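Uncharacterized protein (Bacteroides eggerthii, PDB 4FTD) is of unknown function, combining a six-bladed beta-propeller with an immunoglobulin-like domain, and may play a part in carbohydrate metabolism. Local coordinates at residues V274-S277 with T281-I284. Numbering follows the deposited sequence.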
ATOM      1  N   VAL A 274     -20.341   7.744 -12.728  1.00 42.01           N
ATOM      2  CA  VAL A 274     -20.498   9.195 -13.002  1.00 45.22           C
ATOM      3  C   VAL A 274     -19.214   9.755 -13.623  1.00 47.60           C
ATOM      4  O   VAL A 274     -18.197   9.790 -12.966  1.00 41.54           O
ATOM      5  CB  VAL A 274     -20.823   9.926 -11.712  1.00 39.62           C
ATOM      6  CG1 VAL A 274     -21.011  11.433 -11.954  1.00 41.81           C
ATOM      7  CG2 VAL A 274     -22.100   9.344 -11.085  1.00 40.27           C
ATOM      8  N   PRO A 275     -19.243  10.159 -14.909  1.00 42.60           N
ATOM      9  CA  PRO A 275     -17.976  10.654 -15.486  1.00 47.33           C
ATOM     10  C   PRO A 275     -17.627  12.065 -15.041  1.00 46.35           C
ATOM     11  O   PRO A 275     -18.519  12.888 -14.848  1.00 47.39           O
ATOM     12  CB  PRO A 275     -18.227  10.656 -17.006  1.00 46.37           C
ATOM     13  CG  PRO A 275     -19.496   9.874 -17.187  1.00 50.67           C
ATOM     14  CD  PRO A 275     -20.302  10.084 -15.927  1.00 45.95           C
ATOM     15  N   ILE A 276     -16.329  12.314 -14.900  1.00 44.57           N
ATOM     16  CA  ILE A 276     -15.814  13.613 -14.501  1.00 45.67           C
ATOM     17  C   ILE A 276     -14.628  13.924 -15.414  1.00 51.47           C
ATOM     18  O   ILE A 276     -13.865  13.035 -15.745  1.00 48.17           O
ATOM     19  CB  ILE A 276     -15.490  13.664 -12.978  1.00 52.11           C
ATOM     20  CG1 ILE A 276     -15.047  15.073 -12.563  1.00 59.70           C
ATOM     21  CG2 ILE A 276     -14.400  12.722 -12.605  1.00 47.99           C
ATOM     22  CD1 ILE A 276     -15.283  15.389 -11.096  1.00 56.82           C
ATOM     23  N   SER A 277     -14.531  15.175 -15.852  1.00 43.59           N
ATOM     24  CA  SER A 277     -13.428  15.669 -16.658  1.00 50.56           C
ATOM     25  C   SER A 277     -13.028  17.060 -16.210  1.00 48.96           C
ATOM     26  O   SER A 277     -13.830  17.825 -15.668  1.00 47.75           O
ATOM     27  CB  SER A 277     -13.788  15.725 -18.157  1.00 49.01           C
ATOM     28  OG  SER A 277     -14.935  16.531 -18.325  1.00 62.87           O
ATOM     29  N   THR A 281     -16.015  18.989 -14.044  1.00 48.12           N
ATOM     30  CA  THR A 281     -17.154  18.887 -14.953  1.00 47.31           C
ATOM     31  C   THR A 281     -17.711  17.471 -14.913  1.00 49.47           C
ATOM     32  O   THR A 281     -17.047  16.554 -15.371  1.00 51.34           O
ATOM     33  CB  THR A 281     -16.739  19.219 -16.404  1.00 49.18           C
ATOM     34  OG1 THR A 281     -16.163  20.524 -16.418  1.00 54.63           O
ATOM     35  CG2 THR A 281     -17.919  19.219 -17.357  1.00 50.67           C
ATOM     36  N   VAL A 282     -18.925  17.311 -14.377  1.00 47.28           N
ATOM     37  CA  VAL A 282     -19.602  16.017 -14.261  1.00 46.46           C
ATOM     38  C   VAL A 282     -20.538  15.883 -15.493  1.00 57.71           C
ATOM     39  O   VAL A 282     -21.458  16.665 -15.659  1.00 53.24           O
ATOM     40  CB  VAL A 282     -20.348  15.910 -12.926  1.00 50.85           C
ATOM     41  CG1 VAL A 282     -21.201  14.654 -12.826  1.00 44.05           C
ATOM     42  CG2 VAL A 282     -19.346  15.950 -11.767  1.00 45.36           C
ATOM     43  N   ASP A 283     -20.290  14.891 -16.344  1.00 53.93           N
ATOM     44  CA  ASP A 283     -21.118  14.633 -17.543  1.00 51.56           C
ATOM     45  C   ASP A 283     -22.426  13.866 -17.228  1.00 47.54           C
ATOM     46  O   ASP A 283     -22.471  12.624 -17.293  1.00 51.50           O
ATOM     47  CB  ASP A 283     -20.273  13.880 -18.591  1.00 57.99           C
ATOM     48  CG  ASP A 283     -20.999  13.683 -19.916  1.00 70.00           C
ATOM     49  OD1 ASP A 283     -22.206  14.046 -20.017  1.00 60.69           O
ATOM     50  OD2 ASP A 283     -20.359  13.149 -20.852  1.00 73.70           O
ATOM     51  N   ILE A 284     -23.489  14.617 -16.923  1.00 49.62           N
ATOM     52  CA  ILE A 284     -24.806  14.048 -16.560  1.00 52.14           C
ATOM     53  C   ILE A 284     -25.460  13.223 -17.655  1.00 51.39           C
ATOM     54  O   ILE A 284     -26.129  12.253 -17.361  1.00 66.99           O
ATOM     55  CB  ILE A 284     -25.793  15.087 -15.960  1.00 58.82           C
ATOM     56  CG1 ILE A 284     -26.103  16.245 -16.933  1.00 75.63           C
ATOM     57  CG2 ILE A 284     -25.240  15.566 -14.631  1.00 53.10           C
ATOM     58  CD1 ILE A 284     -27.011  17.337 -16.374  1.00 77.59           C
TER
HETATM   59  O   HOH W   1     -17.317  15.416 -17.867  1.00 57.01           O
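The beta hairpin formed by the third and outermost strands of one four-stranded propeller blade closes here, with Ser277 and Thr281 as an antiparallel hydrogen-bonded pair next to the turn. Ser277 N gives its hydrogen to Thr281 O at 2.9 Å, the straighter of the pair's two bonds. Thr281 N returns a bond to Ser277 O at 3.0 Å. The next pair, Ile276 and Val282, is non-hydrogen-bonded, and Ile276 CA lies 3.3 Å from Thr281 O in a CA-H...O contact. One step further Asp283 N reaches Pro275 O at 3.1 Å, but more bent (149°) and from 38° out of the carbonyl plane. Asp283 is the centre of an inverse gamma turn, consistent with regular pairing giving way at this point; its OD2 bonds to Asn286 ND2.

The two faces of the hairpin differ. Val282 holds CG1 anti to its backbone N (chi1 173°), which sets this methyl against Val274 CG1 at 3.3 Å, closer than two methyl carbons normally approach. Its other methyl, CG2, lies 4.2 Å from Ile276 CD1 at the end of that side chain. Ile276 and Val282 both also pack on Ile230 of strand 228-233, in the preceding blade, so this face is an apolar seam between blades.

On the face carrying Ser277 and Thr281, a water bridges the hairpin: it donates to Thr281 O and is hydrogen-bonded to Ser277 OG at 2.7 Å. Thr281 O thus accepts from both Ser277 N and the water. Polar bonds thereby join the strands at the turn, while on the face of Ile276 and Val282 the contact rests on methyl packing.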